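Local coordinates for kinesin-like protein (Caenorhabditis elegans, PDB 5X3E) that probably hydrolyses ATP to drive movement along microtubules, as a kinesin-6 motor domain, here captured in its nucleotide-free state, at residues A[40-45]-A[411-416]; A[60-65]-A[79-84]. All blocks are in the same frame, centred on the assembly; numbering follows the deposited sequence.

Contact 1. Residues A[40-45]-A[411-416]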
ATOM      1  N   CYS A  40      -0.552  15.248   5.265  1.00 71.32           N
ATOM      2  CA  CYS A  40       0.840  15.538   5.564  1.00 66.58           C
ATOM      3  C   CYS A  40       1.102  15.271   7.041  1.00 64.31           C
ATOM      4  O   CYS A  40       0.251  15.556   7.890  1.00 71.89           O
ATOM      5  CB  CYS A  40       1.177  16.988   5.191  1.00 69.11           C
ATOM      6  SG  CYS A  40       2.883  17.471   5.487  1.00 76.58           S
ATOM      7  N   ARG A  41       2.275  14.714   7.343  1.00 57.37           N
ATOM      8  CA  ARG A  41       2.635  14.353   8.711  1.00 66.78           C
ATOM      9  C   ARG A  41       4.025  14.881   9.031  1.00 70.04           C
ATOM     10  O   ARG A  41       5.002  14.499   8.378  1.00 71.18           O
ATOM     11  CB  ARG A  41       2.589  12.841   8.935  1.00 53.90           C
ATOM     12  CG  ARG A  41       2.962  12.469  10.356  1.00 54.01           C
ATOM     13  CD  ARG A  41       3.101  10.977  10.553  1.00 48.50           C
ATOM     14  NE  ARG A  41       2.989  10.633  11.966  1.00 52.69           N
ATOM     15  CZ  ARG A  41       3.154   9.410  12.454  1.00 57.44           C
ATOM     16  NH1 ARG A  41       3.448   8.406  11.639  1.00 63.36           N
ATOM     17  NH2 ARG A  41       3.027   9.191  13.756  1.00 52.81           N
ATOM     18  N   LEU A  42       4.108  15.732  10.054  1.00 62.40           N
ATOM     19  CA  LEU A  42       5.388  16.259  10.509  1.00 65.54           C
ATOM     20  C   LEU A  42       6.030  15.289  11.498  1.00 70.03           C
ATOM     21  O   LEU A  42       5.360  14.780  12.406  1.00 74.64           O
ATOM     22  CB  LEU A  42       5.193  17.619  11.188  1.00 74.78           C
ATOM     23  CG  LEU A  42       4.383  18.731  10.512  1.00 71.88           C
ATOM     24  CD1 LEU A  42       4.668  20.076  11.182  1.00 76.73           C
ATOM     25  CD2 LEU A  42       4.605  18.802   9.023  1.00 67.08           C
ATOM     26  N   CYS A  43       7.318  15.035  11.330  1.00 67.47           N
ATOM     27  CA  CYS A  43       8.018  14.211  12.300  1.00 78.04           C
ATOM     28  C   CYS A  43       8.491  15.075  13.472  1.00 81.17           C
ATOM     29  O   CYS A  43       8.499  16.306  13.382  1.00 84.54           O
ATOM     30  CB  CYS A  43       9.203  13.512  11.641  1.00 68.71           C
ATOM     31  SG  CYS A  43      10.366  14.647  10.904  1.00 87.55           S
ATOM     32  N   PRO A  44       8.869  14.460  14.595  1.00 76.63           N
ATOM     33  CA  PRO A  44       9.383  15.252  15.722  1.00 87.60           C
ATOM     34  C   PRO A  44      10.619  16.059  15.336  1.00 98.06           C
ATOM     35  O   PRO A  44      11.507  15.574  14.630  1.00106.08           O
ATOM     36  CB  PRO A  44       9.700  14.194  16.786  1.00 95.16           C
ATOM     37  CG  PRO A  44       9.704  12.875  16.051  1.00 85.37           C
ATOM     38  CD  PRO A  44       8.695  13.046  14.970  1.00 73.47           C
ATOM     39  N   TYR A  45      10.659  17.309  15.803  1.00102.46           N
ATOM     40  CA  TYR A  45      11.752  18.239  15.515  1.00104.80           C
ATOM     41  C   TYR A  45      12.048  19.073  16.755  1.00114.45           C
ATOM     42  O   TYR A  45      11.225  19.902  17.157  1.00119.76           O
ATOM     43  CB  TYR A  45      11.414  19.142  14.329  1.00103.56           C
ATOM     44  CG  TYR A  45      12.395  20.277  14.137  1.00112.27           C
ATOM     45  CD1 TYR A  45      13.737  20.030  13.887  1.00112.14           C
ATOM     46  CD2 TYR A  45      11.975  21.601  14.206  1.00113.86           C
ATOM     47  CE1 TYR A  45      14.633  21.062  13.715  1.00112.56           C
ATOM     48  CE2 TYR A  45      12.865  22.641  14.032  1.00119.13           C
ATOM     49  CZ  TYR A  45      14.192  22.366  13.784  1.00121.92           C
ATOM     50  OH  TYR A  45      15.079  23.404  13.615  1.00128.61           O
ATOM     51  N   VAL A 411       7.104  14.911   6.022  1.00 74.07           N
ATOM     52  CA  VAL A 411       8.069  15.995   5.862  1.00 76.35           C
ATOM     53  C   VAL A 411       8.787  16.235   7.183  1.00 74.83           C
ATOM     54  O   VAL A 411       8.193  16.110   8.259  1.00 85.90           O
ATOM     55  CB  VAL A 411       7.414  17.299   5.361  1.00 77.16           C
ATOM     56  CG1 VAL A 411       6.952  17.160   3.915  1.00 70.38           C
ATOM     57  CG2 VAL A 411       6.267  17.682   6.248  1.00 71.02           C
ATOM     58  N   ASN A 412      10.074  16.576   7.098  1.00 75.37           N
ATOM     59  CA  ASN A 412      10.858  16.905   8.275  1.00 80.43           C
ATOM     60  C   ASN A 412      10.939  18.414   8.432  1.00 91.53           C
ATOM     61  O   ASN A 412      11.376  19.102   7.497  1.00 90.08           O
ATOM     62  CB  ASN A 412      12.258  16.307   8.174  1.00 83.66           C
ATOM     63  CG  ASN A 412      12.988  16.297   9.511  1.00 87.96           C
ATOM     64  OD1 ASN A 412      12.944  17.268  10.266  1.00 88.69           O
ATOM     65  ND2 ASN A 412      13.645  15.185   9.815  1.00 86.96           N
ATOM     66  N   PRO A 413      10.522  18.967   9.577  1.00 91.91           N
ATOM     67  CA  PRO A 413      10.585  20.426   9.766  1.00 84.82           C
ATOM     68  C   PRO A 413      11.996  20.972   9.904  1.00 94.96           C
ATOM     69  O   PRO A 413      12.153  22.198   9.983  1.00112.26           O
ATOM     70  CB  PRO A 413       9.788  20.652  11.062  1.00 80.26           C
ATOM     71  CG  PRO A 413       9.028  19.374  11.293  1.00 93.11           C
ATOM     72  CD  PRO A 413       9.881  18.292  10.716  1.00 91.95           C
ATOM     73  N   LYS A 414      13.013  20.117   9.956  1.00 96.08           N
ATOM     74  CA  LYS A 414      14.381  20.597  10.096  1.00100.09           C
ATOM     75  C   LYS A 414      14.731  21.515   8.925  1.00 95.11           C
ATOM     76  O   LYS A 414      14.355  21.230   7.782  1.00 93.62           O
ATOM     77  CB  LYS A 414      15.352  19.416  10.174  1.00104.09           C
ATOM     78  CG  LYS A 414      16.457  19.606  11.209  1.00131.17           C
ATOM     79  CD  LYS A 414      17.243  18.331  11.478  1.00136.71           C
ATOM     80  CE  LYS A 414      18.290  18.566  12.566  1.00129.88           C
ATOM     81  NZ  LYS A 414      19.050  17.331  12.904  1.00127.73           N
ATOM     82  N   PRO A 415      15.444  22.621   9.168  1.00 98.61           N
ATOM     83  CA  PRO A 415      15.761  23.545   8.066  1.00108.56           C
ATOM     84  C   PRO A 415      16.648  22.931   7.002  1.00111.27           C
ATOM     85  O   PRO A 415      16.739  23.483   5.899  1.00111.99           O
ATOM     86  CB  PRO A 415      16.465  24.706   8.778  1.00105.51           C
ATOM     87  CG  PRO A 415      17.112  24.058   9.947  1.00106.84           C
ATOM     88  CD  PRO A 415      16.135  23.005  10.411  1.00101.90           C
ATOM     89  N   ASP A 416      17.316  21.819   7.306  1.00111.83           N
ATOM     90  CA  ASP A 416      18.138  21.145   6.309  1.00117.34           C
ATOM     91  C   ASP A 416      17.289  20.616   5.158  1.00114.79           C
ATOM     92  O   ASP A 416      17.711  20.657   3.996  1.00122.20           O
ATOM     93  CB  ASP A 416      18.912  20.008   6.969  1.00119.83           C
ATOM     94  CG  ASP A 416      19.977  20.510   7.908  1.00127.01           C
ATOM     95  OD1 ASP A 416      20.323  21.707   7.821  1.00145.15           O
ATOM     96  OD2 ASP A 416      20.444  19.716   8.750  1.00125.20           O
TER
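L42 and V411 form a parallel beta bridge, their CA atoms 5.4 Å apart, where strand 37-42 and strand 404-411 both run out into loops. V411 N donates to R41 O at 3.2 Å with an N-H...O angle of 167°, whereas the return bond from C43 N to V411 O is weak, consistent with the pairing ending here. On the face of the sheet carrying L42 and V411, branch CG2 of V411 meets L42 CD2 and also C40 SG, the latter at 3.5 Å. C43 SG lies against the side-chain amide of N412, 3.4 Å from its CG; the amide itself is engaged, OD1 accepting from K414 N at 2.9 Å in an Asx turn and ND2 donating to G123 O. Farther along, Y45 extends its ring over the proline-rich loop because CG stands anti to the backbone N (chi1 170°). K414 CA sits over one face of that ring, 4.1 Å from its centroid, in a CH-pi contact, while P413 CG packs on Y45 CB and P415 CD touches Y45 OH. The bridge belongs to the central mixed sheet of the motor domain: strand 86-87 pairs with the other edge of strand 37-42, helix 418-424 meets V411 through N421 and A424, and I60 of strand 59-62 packs on C40 and L42.

Contact 2. Residues A[60-65]-A[79-84]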
ATOM      1  N   ILE A  60      -0.144  24.326   6.064  1.00 94.06           N
ATOM      2  CA  ILE A  60       1.265  24.347   6.446  1.00 91.36           C
ATOM      3  C   ILE A  60       1.932  25.532   5.762  1.00 96.34           C
ATOM      4  O   ILE A  60       1.725  25.759   4.566  1.00105.20           O
ATOM      5  CB  ILE A  60       1.982  23.037   6.065  1.00 83.26           C
ATOM      6  CG1 ILE A  60       1.671  21.940   7.079  1.00 82.44           C
ATOM      7  CG2 ILE A  60       3.487  23.248   5.954  1.00 87.72           C
ATOM      8  CD1 ILE A  60       2.452  20.679   6.843  1.00 85.74           C
ATOM      9  N   GLN A  61       2.731  26.285   6.515  1.00 93.59           N
ATOM     10  CA  GLN A  61       3.421  27.456   5.993  1.00101.44           C
ATOM     11  C   GLN A  61       4.915  27.192   5.856  1.00110.97           C
ATOM     12  O   GLN A  61       5.536  26.605   6.746  1.00106.58           O
ATOM     13  CB  GLN A  61       3.214  28.671   6.897  1.00 98.59           C
ATOM     14  CG  GLN A  61       3.933  29.910   6.408  1.00106.60           C
ATOM     15  CD  GLN A  61       3.729  31.101   7.314  1.00118.37           C
ATOM     16  OE1 GLN A  61       4.670  31.838   7.607  1.00115.66           O
ATOM     17  NE2 GLN A  61       2.494  31.300   7.762  1.00123.08           N
ATOM     18  N   THR A  62       5.483  27.653   4.746  1.00109.27           N
ATOM     19  CA  THR A  62       6.913  27.560   4.491  1.00106.30           C
ATOM     20  C   THR A  62       7.668  28.648   5.257  1.00111.25           C
ATOM     21  O   THR A  62       7.165  29.758   5.451  1.00113.45           O
ATOM     22  CB  THR A  62       7.168  27.682   2.989  1.00112.88           C
ATOM     23  OG1 THR A  62       6.300  26.783   2.288  1.00117.54           O
ATOM     24  CG2 THR A  62       8.592  27.338   2.651  1.00116.50           C
ATOM     25  N   VAL A  63       8.892  28.327   5.687  1.00113.71           N
ATOM     26  CA  VAL A  63       9.707  29.239   6.491  1.00110.78           C
ATOM     27  C   VAL A  63      11.149  29.201   5.992  1.00108.73           C
ATOM     28  O   VAL A  63      11.827  28.177   6.131  1.00115.25           O
ATOM     29  CB  VAL A  63       9.660  28.897   7.989  1.00105.80           C
ATOM     30  CG1 VAL A  63      10.605  29.805   8.772  1.00 96.09           C
ATOM     31  CG2 VAL A  63       8.234  28.993   8.529  1.00 98.08           C
ATOM     32  N   LEU A  64      11.615  30.302   5.408  1.00109.02           N
ATOM     33  CA  LEU A  64      13.012  30.399   5.000  1.00117.46           C
ATOM     34  C   LEU A  64      13.925  30.330   6.223  1.00126.56           C
ATOM     35  O   LEU A  64      13.724  31.088   7.183  1.00123.61           O
ATOM     36  CB  LEU A  64      13.277  31.697   4.238  1.00114.59           C
ATOM     37  CG  LEU A  64      13.080  31.743   2.723  1.00114.04           C
ATOM     38  CD1 LEU A  64      11.659  31.373   2.352  1.00119.14           C
ATOM     39  CD2 LEU A  64      13.412  33.130   2.204  1.00115.26           C
ATOM     40  N   PRO A  65      14.935  29.447   6.230  1.00130.30           N
ATOM     41  CA  PRO A  65      15.912  29.324   7.321  1.00124.93           C
ATOM     42  C   PRO A  65      16.704  30.608   7.563  1.00121.56           C
ATOM     43  O   PRO A  65      17.336  31.112   6.634  1.00128.12           O
ATOM     44  CB  PRO A  65      16.835  28.201   6.837  1.00125.48           C
ATOM     45  CG  PRO A  65      15.993  27.405   5.890  1.00118.37           C
ATOM     46  CD  PRO A  65      15.132  28.417   5.196  1.00122.46           C
ATOM     47  N   LYS A  79       5.392  30.180   0.965  1.00117.84           N
ATOM     48  CA  LYS A  79       4.266  29.460   0.385  1.00116.39           C
ATOM     49  C   LYS A  79       3.448  28.802   1.487  1.00113.41           C
ATOM     50  O   LYS A  79       3.972  28.435   2.542  1.00112.00           O
ATOM     51  CB  LYS A  79       4.710  28.395  -0.630  1.00113.25           C
ATOM     52  CG  LYS A  79       5.170  28.950  -1.967  1.00119.23           C
ATOM     53  CD  LYS A  79       5.582  27.828  -2.911  1.00117.02           C
ATOM     54  CE  LYS A  79       6.195  28.366  -4.199  1.00124.75           C
ATOM     55  NZ  LYS A  79       6.798  27.283  -5.034  1.00114.98           N
ATOM     56  N   VAL A  80       2.153  28.648   1.222  1.00105.96           N
ATOM     57  CA  VAL A  80       1.217  28.007   2.136  1.00101.96           C
ATOM     58  C   VAL A  80       0.529  26.876   1.387  1.00108.12           C
ATOM     59  O   VAL A  80      -0.004  27.087   0.292  1.00115.20           O
ATOM     60  CB  VAL A  80       0.184  29.006   2.686  1.00 94.78           C
ATOM     61  CG1 VAL A  80      -0.854  28.284   3.519  1.00 97.74           C
ATOM     62  CG2 VAL A  80       0.874  30.070   3.504  1.00 93.20           C
ATOM     63  N   PHE A  81       0.543  25.683   1.969  1.00105.39           N
ATOM     64  CA  PHE A  81       0.001  24.501   1.317  1.00102.43           C
ATOM     65  C   PHE A  81      -1.193  23.976   2.098  1.00 97.92           C
ATOM     66  O   PHE A  81      -1.170  23.930   3.332  1.00100.75           O
ATOM     67  CB  PHE A  81       1.067  23.419   1.188  1.00 98.47           C
ATOM     68  CG  PHE A  81       2.201  23.803   0.291  1.00 99.33           C
ATOM     69  CD1 PHE A  81       3.403  24.237   0.822  1.00 99.98           C
ATOM     70  CD2 PHE A  81       2.060  23.748  -1.084  1.00102.02           C
ATOM     71  CE1 PHE A  81       4.450  24.593  -0.004  1.00108.93           C
ATOM     72  CE2 PHE A  81       3.102  24.100  -1.916  1.00105.33           C
ATOM     73  CZ  PHE A  81       4.299  24.524  -1.376  1.00115.62           C
ATOM     74  N   ARG A  82      -2.224  23.558   1.372  1.00 95.10           N
ATOM     75  CA  ARG A  82      -3.450  23.052   1.969  1.00 96.86           C
ATOM     76  C   ARG A  82      -3.572  21.559   1.698  1.00 94.38           C
ATOM     77  O   ARG A  82      -3.489  21.121   0.545  1.00102.00           O
ATOM     78  CB  ARG A  82      -4.669  23.800   1.423  1.00106.47           C
ATOM     79  CG  ARG A  82      -5.973  23.423   2.098  1.00118.81           C
ATOM     80  CD  ARG A  82      -7.094  24.365   1.685  1.00131.41           C
ATOM     81  NE  ARG A  82      -8.364  24.003   2.308  1.00135.19           N
ATOM     82  CZ  ARG A  82      -8.737  24.408   3.519  1.00127.77           C
ATOM     83  NH1 ARG A  82      -9.909  24.036   4.019  1.00127.05           N
ATOM     84  NH2 ARG A  82      -7.935  25.187   4.232  1.00120.30           N
ATOM     85  N   PHE A  83      -3.775  20.786   2.758  1.00 85.16           N
ATOM     86  CA  PHE A  83      -3.980  19.350   2.671  1.00 78.74           C
ATOM     87  C   PHE A  83      -5.310  18.993   3.319  1.00 77.80           C
ATOM     88  O   PHE A  83      -5.910  19.794   4.042  1.00 87.97           O
ATOM     89  CB  PHE A  83      -2.843  18.585   3.361  1.00 76.71           C
ATOM     90  CG  PHE A  83      -1.492  18.848   2.775  1.00 80.32           C
ATOM     91  CD1 PHE A  83      -1.043  18.122   1.686  1.00 91.39           C
ATOM     92  CD2 PHE A  83      -0.669  19.822   3.313  1.00 82.62           C
ATOM     93  CE1 PHE A  83       0.204  18.360   1.146  1.00 92.25           C
ATOM     94  CE2 PHE A  83       0.577  20.066   2.777  1.00 88.47           C
ATOM     95  CZ  PHE A  83       1.012  19.334   1.690  1.00 96.31           C
ATOM     96  N   GLY A  84      -5.772  17.771   3.062  1.00 74.21           N
ATOM     97  CA  GLY A  84      -6.985  17.303   3.705  1.00 71.49           C
ATOM     98  C   GLY A  84      -6.869  17.215   5.211  1.00 74.54           C
ATOM     99  O   GLY A  84      -7.886  17.288   5.909  1.00 84.16           O
TER
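Backbone hydrogen bonds define I60 and F81 as an antiparallel hydrogen-bonded pair: F81 N donates to I60 O at 2.9 Å, nearly straight at 170°, and I60 N returns a more bent bond to F81 O. Q61 and V80 follow as a non-hydrogen-bonded pair, with their CA atoms 4.5 Å apart, and T62 N then closes the ladder on K79 O at 2.8 Å. V80 CA also directs a CH...O contact at I60 O. The two strand segments run at 158°, close to fully antiparallel. They are the inner strands of a four-stranded antiparallel sheet of the kinesin motor domain, between strands 52-54 and 430-433, and I60 packs on C40 and L42 of strand 37-42.

The side-chain polar contact is made by T62. Its OG1, beside the backbone N and anti to the carbonyl carbon (chi1 -49°), donates to K79 O at 2.9 Å from above the carbonyl plane, whereas T62 N approaches the same oxygen nearly end-on. Two donors of one residue therefore grip a single acceptor. Replacing T62 by a valine would probably leave K79 O with the backbone N-H alone from this residue and remove the second tie at the end of the ladder.

Weaker contacts are modest. T62 OG1 lies obliquely to the F81 ring, 3.7 Å from CE1, and the apolar Q61 CG comes to 4.2 Å from V80 CG2.

The chemistry implies a join carried chiefly by main-chain polarity: all four bonds end on backbone carbonyl oxygens, with few direct side-chain contacts between the two segments.

In the fold
The centres of contact 1 and contact 2 lie about 12 Å apart, and along the chain 60-65 and 79-84 are nested within the loop closed by 40-45 and 411-416. I60 CD1 makes the closest packing between them, reaching C40 SG at 3.5 Å and L42 CD2 at 3.6 Å, while F83 CD2 meets C40 CB at 3.9 Å. The small antiparallel sheet thereby packs against strand 37-42 of the central mixed sheet. Helix 418-424 adds a second link, touching V411 in contact 1 and T62 and K79 in contact 2. C43 lies near the probable P-loop without touching it, and N412 ND2 donates to G123 O within that loop, consistent with a place beside the nucleotide site.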